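Local coordinates for nucleoporin NUP170 (Chaetomium thermophilum, PDB 5HAX), which probably serves as a scaffold component of the nuclear pore complex, with a beta-propeller followed by a helical region, at residues A[56-61]-A[93-98]; A[109-114]-A[140-145]. All coordinates share one frame; numbering follows the deposited sequence.

Interaction 1: residues A[56-61]-A[93-98]; sequences HNIPDK and FLWDYT
The pairs H56–Y97 and P59–W95 make a blade-to-blade contact in the beta-propeller, where the chain leaves strand 50-57 and runs back past the end of strand 91-96 in the neighbouring blade, in nearly the opposite direction. No direct hydrogen bond spans the two segments. P59, the N-cap residue of helix 60-67, lies over one face of the W95 indole as a CH-pi contact, its CD 3.8 Å from the centroid of the five-membered ring and 26° off the normal. With CG of W95 between the backbone N and the carbonyl carbon (chi1 76°), the indole is directed at segment 56-61. I58 CG2 touches the benzo part of the same side chain obliquely, 4.4 Å from W95 CZ2. The indole N-H is given to a water, 3.2 Å from W95 NE1, which in turn donates to the backbone O of N57 and so bridges the segments. Replacing W95 with an alanine would probably leave P59 without its aromatic floor and this water without its indole donor.

At the other end, Y97 O stands 2.9 Å above the plane of the H56 imidazole, toward its rim, and T98 CA covers the same face. H56 CD2 also meets the edge of the tyrosine ring at Y97 CD1, 3.8 Å away, with the two planes turned by 46°. D96 and T98 form an Asx turn, D96 OD1 accepting from T98 N; the same oxygen also accepts from T98 OG1. Around the contact, V62 of helix 60-67 packs on W95 beside A84 and A86 of strand 83-88, while Y97 leans on V482 and I484 of strand 481-487.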
loop_
_atom_site.group_PDB
_atom_site.type_symbol
_atom_site.label_atom_id
_atom_site.label_comp_id
_atom_site.label_asym_id
_atom_site.label_seq_id
_atom_site.Cartn_x
_atom_site.Cartn_y
_atom_site.Cartn_z
ATOM N N HIS A 56 18.969 -6.102 -8.294
ATOM C CA HIS A 56 19.720 -5.106 -9.057
ATOM C C HIS A 56 21.008 -4.787 -8.311
ATOM O O HIS A 56 20.972 -4.192 -7.230
ATOM C CB HIS A 56 18.898 -3.833 -9.268
ATOM C CG HIS A 56 17.572 -4.067 -9.919
ATOM N ND1 HIS A 56 17.444 -4.396 -11.251
ATOM C CD2 HIS A 56 16.313 -4.003 -9.425
ATOM C CE1 HIS A 56 16.163 -4.533 -11.548
ATOM N NE2 HIS A 56 15.456 -4.300 -10.457
ATOM N N ASN A 57 22.143 -5.161 -8.895
ATOM C CA ASN A 57 23.432 -4.899 -8.271
ATOM C C ASN A 57 23.738 -3.407 -8.250
ATOM O O ASN A 57 23.285 -2.641 -9.104
ATOM C CB ASN A 57 24.546 -5.640 -9.011
ATOM C CG ASN A 57 24.543 -7.128 -8.730
ATOM O OD1 ASN A 57 25.012 -7.573 -7.682
ATOM N ND2 ASN A 57 24.020 -7.909 -9.668
ATOM N N ILE A 58 24.510 -2.996 -7.251
ATOM C CA ILE A 58 25.019 -1.621 -7.213
ATOM C C ILE A 58 26.000 -1.430 -8.368
ATOM O O ILE A 58 26.846 -2.311 -8.604
ATOM C CB ILE A 58 25.692 -1.339 -5.865
ATOM C CG1 ILE A 58 24.645 -1.314 -4.745
ATOM C CG2 ILE A 58 26.442 -0.006 -5.900
ATOM C CD1 ILE A 58 25.234 -1.289 -3.346
ATOM N N PRO A 59 25.930 -0.327 -9.115
ATOM C CA PRO A 59 26.882 -0.122 -10.214
ATOM C C PRO A 59 28.325 -0.139 -9.729
ATOM O O PRO A 59 28.639 0.305 -8.621
ATOM C CB PRO A 59 26.495 1.254 -10.767
ATOM C CG PRO A 59 25.057 1.412 -10.403
ATOM C CD PRO A 59 24.896 0.723 -9.082
ATOM N N ASP A 60 29.209 -0.667 -10.582
ATOM C CA ASP A 60 30.620 -0.778 -10.224
ATOM C C ASP A 60 31.240 0.583 -9.936
ATOM O O ASP A 60 32.108 0.695 -9.064
ATOM C CB ASP A 60 31.394 -1.481 -11.341
ATOM C CG ASP A 60 31.049 -2.955 -11.456
ATOM O OD1 ASP A 60 30.834 -3.604 -10.410
ATOM O OD2 ASP A 60 30.999 -3.466 -12.594
ATOM N N LYS A 61 30.812 1.624 -10.653
ATOM C CA LYS A 61 31.357 2.957 -10.415
ATOM C C LYS A 61 31.052 3.442 -9.003
ATOM O O LYS A 61 31.850 4.185 -8.418
ATOM C CB LYS A 61 30.806 3.937 -11.451
ATOM C CG LYS A 61 31.506 3.858 -12.803
ATOM C CD LYS A 61 30.574 4.231 -13.950
ATOM C CE LYS A 61 30.228 5.711 -13.953
ATOM N NZ LYS A 61 29.045 5.997 -14.814
ATOM N N PHE A 93 25.671 10.713 -5.358
ATOM C CA PHE A 93 25.446 10.041 -6.635
ATOM C C PHE A 93 24.106 9.317 -6.603
ATOM O O PHE A 93 23.877 8.475 -5.731
ATOM C CB PHE A 93 26.578 9.056 -6.940
ATOM C CG PHE A 93 27.922 9.708 -7.064
ATOM C CD1 PHE A 93 28.314 10.290 -8.257
ATOM C CD2 PHE A 93 28.791 9.747 -5.986
ATOM C CE1 PHE A 93 29.550 10.897 -8.375
ATOM C CE2 PHE A 93 30.029 10.352 -6.096
ATOM C CZ PHE A 93 30.409 10.927 -7.293
ATOM N N LEU A 94 23.237 9.642 -7.559
ATOM C CA LEU A 94 21.935 9.011 -7.725
ATOM C C LEU A 94 21.941 8.136 -8.971
ATOM O O LEU A 94 22.696 8.385 -9.915
ATOM C CB LEU A 94 20.821 10.057 -7.849
ATOM C CG LEU A 94 20.506 10.975 -6.665
ATOM C CD1 LEU A 94 21.647 11.937 -6.365
ATOM C CD2 LEU A 94 19.231 11.753 -6.953
ATOM N N TRP A 95 21.088 7.113 -8.981
ATOM C CA TRP A 95 20.975 6.264 -10.160
ATOM C C TRP A 95 19.671 5.479 -10.117
ATOM O O TRP A 95 19.159 5.150 -9.044
ATOM C CB TRP A 95 22.169 5.309 -10.280
ATOM C CG TRP A 95 22.143 4.142 -9.335
ATOM C CD1 TRP A 95 21.622 2.902 -9.575
ATOM C CD2 TRP A 95 22.681 4.098 -8.008
ATOM N NE1 TRP A 95 21.796 2.093 -8.478
ATOM C CE2 TRP A 95 22.444 2.804 -7.502
ATOM C CE3 TRP A 95 23.336 5.030 -7.196
ATOM C CZ2 TRP A 95 22.837 2.420 -6.223
ATOM C CZ3 TRP A 95 23.726 4.644 -5.926
ATOM C CH2 TRP A 95 23.475 3.352 -5.453
ATOM N N ASP A 96 19.148 5.190 -11.307
ATOM C CA ASP A 96 17.934 4.394 -11.472
ATOM C C ASP A 96 18.300 2.917 -11.381
ATOM O O ASP A 96 18.951 2.375 -12.280
ATOM C CB ASP A 96 17.282 4.728 -12.812
ATOM C CG ASP A 96 16.167 3.771 -13.183
ATOM O OD1 ASP A 96 15.518 3.209 -12.277
ATOM O OD2 ASP A 96 15.937 3.585 -14.396
ATOM N N TYR A 97 17.885 2.257 -10.297
ATOM C CA TYR A 97 18.279 0.871 -10.074
ATOM C C TYR A 97 17.488 -0.120 -10.917
ATOM O O TYR A 97 17.890 -1.284 -11.003
ATOM C CB TYR A 97 18.151 0.506 -8.590
ATOM C CG TYR A 97 16.748 0.578 -8.017
ATOM C CD1 TYR A 97 15.815 -0.418 -8.276
ATOM C CD2 TYR A 97 16.370 1.629 -7.192
ATOM C CE1 TYR A 97 14.540 -0.358 -7.747
ATOM C CE2 TYR A 97 15.098 1.694 -6.655
ATOM C CZ TYR A 97 14.188 0.701 -6.938
ATOM O OH TYR A 97 12.922 0.767 -6.406
ATOM N N THR A 98 16.385 0.301 -11.540
ATOM C CA THR A 98 15.666 -0.577 -12.455
ATOM C C THR A 98 16.367 -0.696 -13.801
ATOM O O THR A 98 16.141 -1.675 -14.521
ATOM C CB THR A 98 14.236 -0.073 -12.676
ATOM O OG1 THR A 98 14.255 1.090 -13.510
ATOM C CG2 THR A 98 13.560 0.258 -11.347
HETATM O O HOH W 1 21.378 -0.996 -9.071
#

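Interaction 2: residues A[109-114]-A[140-145]; sequences EATHTI and TSEIIL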
loop_
_atom_site.group_PDB
_atom_site.type_symbol
_atom_site.label_atom_id
_atom_site.label_comp_id
_atom_site.label_asym_id
_atom_site.label_seq_id
_atom_site.Cartn_x
_atom_site.Cartn_y
_atom_site.Cartn_z
ATOM N N GLU A 109 28.607 19.754 -5.562
ATOM C CA GLU A 109 28.755 21.149 -5.162
ATOM C C GLU A 109 29.045 21.278 -3.674
ATOM O O GLU A 109 29.722 22.224 -3.256
ATOM C CB GLU A 109 27.490 21.938 -5.506
ATOM C CG GLU A 109 27.083 21.883 -6.969
ATOM C CD GLU A 109 28.184 22.350 -7.899
ATOM O OE1 GLU A 109 28.719 21.512 -8.655
ATOM O OE2 GLU A 109 28.512 23.555 -7.874
ATOM N N ALA A 110 28.542 20.346 -2.866
ATOM C CA ALA A 110 28.667 20.452 -1.420
ATOM C C ALA A 110 30.130 20.523 -1.000
ATOM O O ALA A 110 31.010 19.899 -1.601
ATOM C CB ALA A 110 27.987 19.266 -0.735
ATOM N N THR A 111 30.374 21.292 0.058
ATOM C CA THR A 111 31.718 21.528 0.568
ATOM C C THR A 111 32.070 20.651 1.761
ATOM O O THR A 111 33.255 20.373 1.976
ATOM C CB THR A 111 31.883 23.005 0.960
ATOM O OG1 THR A 111 33.118 23.183 1.662
ATOM C CG2 THR A 111 30.725 23.484 1.840
ATOM N N HIS A 112 31.080 20.196 2.525
ATOM C CA HIS A 112 31.304 19.400 3.724
ATOM C C HIS A 112 30.580 18.060 3.625
ATOM O O HIS A 112 29.768 17.825 2.726
ATOM C CB HIS A 112 30.848 20.163 4.974
ATOM C CG HIS A 112 31.735 21.317 5.330
ATOM N ND1 HIS A 112 31.450 22.616 4.968
ATOM C CD2 HIS A 112 32.905 21.365 6.009
ATOM C CE1 HIS A 112 32.402 23.415 5.414
ATOM N NE2 HIS A 112 33.299 22.682 6.048
ATOM N N THR A 113 30.895 17.181 4.578
ATOM C CA THR A 113 30.386 15.813 4.565
ATOM C C THR A 113 28.862 15.790 4.577
ATOM O O THR A 113 28.224 16.476 5.379
ATOM C CB THR A 113 30.925 15.048 5.777
ATOM O OG1 THR A 113 32.353 15.152 5.815
ATOM C CG2 THR A 113 30.520 13.578 5.720
ATOM N N ILE A 114 28.282 14.985 3.690
ATOM C CA ILE A 114 26.837 14.786 3.658
ATOM C C ILE A 114 26.450 13.819 4.768
ATOM O O ILE A 114 27.039 12.739 4.899
ATOM C CB ILE A 114 26.391 14.259 2.282
ATOM C CG1 ILE A 114 26.592 15.338 1.214
ATOM C CG2 ILE A 114 24.924 13.826 2.313
ATOM C CD1 ILE A 114 26.474 14.822 -0.205
ATOM N N THR A 140 27.368 18.678 7.290
ATOM C CA THR A 140 27.761 19.132 8.618
ATOM C C THR A 140 27.769 20.651 8.735
ATOM O O THR A 140 27.946 21.164 9.845
ATOM C CB THR A 140 29.145 18.589 8.980
ATOM O OG1 THR A 140 30.094 18.970 7.978
ATOM C CG2 THR A 140 29.114 17.072 9.090
ATOM N N SER A 141 27.571 21.370 7.630
ATOM C CA SER A 141 27.612 22.826 7.611
ATOM C C SER A 141 26.308 23.479 7.173
ATOM O O SER A 141 26.041 24.610 7.583
ATOM C CB SER A 141 28.739 23.307 6.683
ATOM O OG SER A 141 28.872 24.716 6.722
ATOM N N GLU A 142 25.487 22.808 6.366
ATOM C CA GLU A 142 24.292 23.443 5.822
ATOM C C GLU A 142 23.338 22.380 5.294
ATOM O O GLU A 142 23.699 21.212 5.129
ATOM C CB GLU A 142 24.661 24.429 4.709
ATOM C CG GLU A 142 25.395 23.774 3.546
ATOM C CD GLU A 142 25.972 24.780 2.571
ATOM O OE1 GLU A 142 26.784 24.374 1.711
ATOM O OE2 GLU A 142 25.616 25.974 2.662
ATOM N N ILE A 143 22.103 22.812 5.032
ATOM C CA ILE A 143 21.104 22.019 4.322
ATOM C C ILE A 143 20.830 22.702 2.988
ATOM O O ILE A 143 20.689 23.930 2.926
ATOM C CB ILE A 143 19.796 21.861 5.123
ATOM C CG1 ILE A 143 20.056 21.151 6.456
ATOM C CG2 ILE A 143 18.774 21.075 4.310
ATOM C CD1 ILE A 143 20.436 22.084 7.588
ATOM N N ILE A 144 20.732 21.902 1.930
ATOM C CA ILE A 144 20.622 22.394 0.561
ATOM C C ILE A 144 19.364 21.805 -0.063
ATOM O O ILE A 144 19.121 20.597 0.044
ATOM C CB ILE A 144 21.867 22.022 -0.267
ATOM C CG1 ILE A 144 23.134 22.545 0.420
ATOM C CG2 ILE A 144 21.755 22.579 -1.682
ATOM C CD1 ILE A 144 24.410 21.907 -0.080
ATOM N N LEU A 145 18.573 22.656 -0.712
ATOM C CA LEU A 145 17.380 22.234 -1.435
ATOM C C LEU A 145 17.655 22.269 -2.932
ATOM O O LEU A 145 18.190 23.257 -3.445
ATOM C CB LEU A 145 16.190 23.135 -1.108
ATOM C CG LEU A 145 15.829 23.306 0.366
ATOM C CD1 LEU A 145 14.613 24.210 0.495
ATOM C CD2 LEU A 145 15.580 21.959 1.028
#
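Loop 109-114, which links two successive blades of the beta-propeller, packs against the tight turn between strands 133-139 and 142-151 of the following blade, mainly through H112 and T113 against T140 and S141. One backbone hydrogen bond ties the two: T140 N donates to T113 O at 3.0 Å, with a bent N-H...O angle of 137°. Beside it the side chains of T113 and T140 meet as CB against CG2.

H112 CB points at the turn, and T140 OG1 comes to 3.3 Å from it, the two side chains crossing at about a right angle. The position of that hydroxyl follows from T140's first torsion, 56°, which places OG1 between the backbone N and the carbonyl carbon. The imidazole of H112 then lies obliquely against S141, whose CB is 3.3 Å from H112 ND1; this is van der Waals contact with no hydrogen bond.

Toward the start of the loop the contact thins out. A110, which is buried, only brushes strand 142-151, its CB 4.5 Å from I144 CD1. The turn itself is braced from within its own hairpin, where T139 OG1 accepts from the backbone N of both S141 and E142. E142, extended beyond CG, brings its carboxylate back to the loop, and E142 OE1 comes to 4.0 Å from the methyl T111 CG2.

Interactions 1 and 2 follow one another along the chain and fall on the same side of its centre, about 23 Å apart between their centres and about 7 Å between nearest atoms, without touching. Strand 91-96, whose end carries W95 in interaction 1, belongs to the blade that closes with strand 105-107, and the loop of interaction 2 leaves that same blade for the next. The two contacts thus flank one blade at its two junctions: 56-61 with 93-98 joins it to the preceding blade, partly buried, whereas 109-114 with 140-145 joins it to the following one at the surface. Both sit where consecutive blades meet.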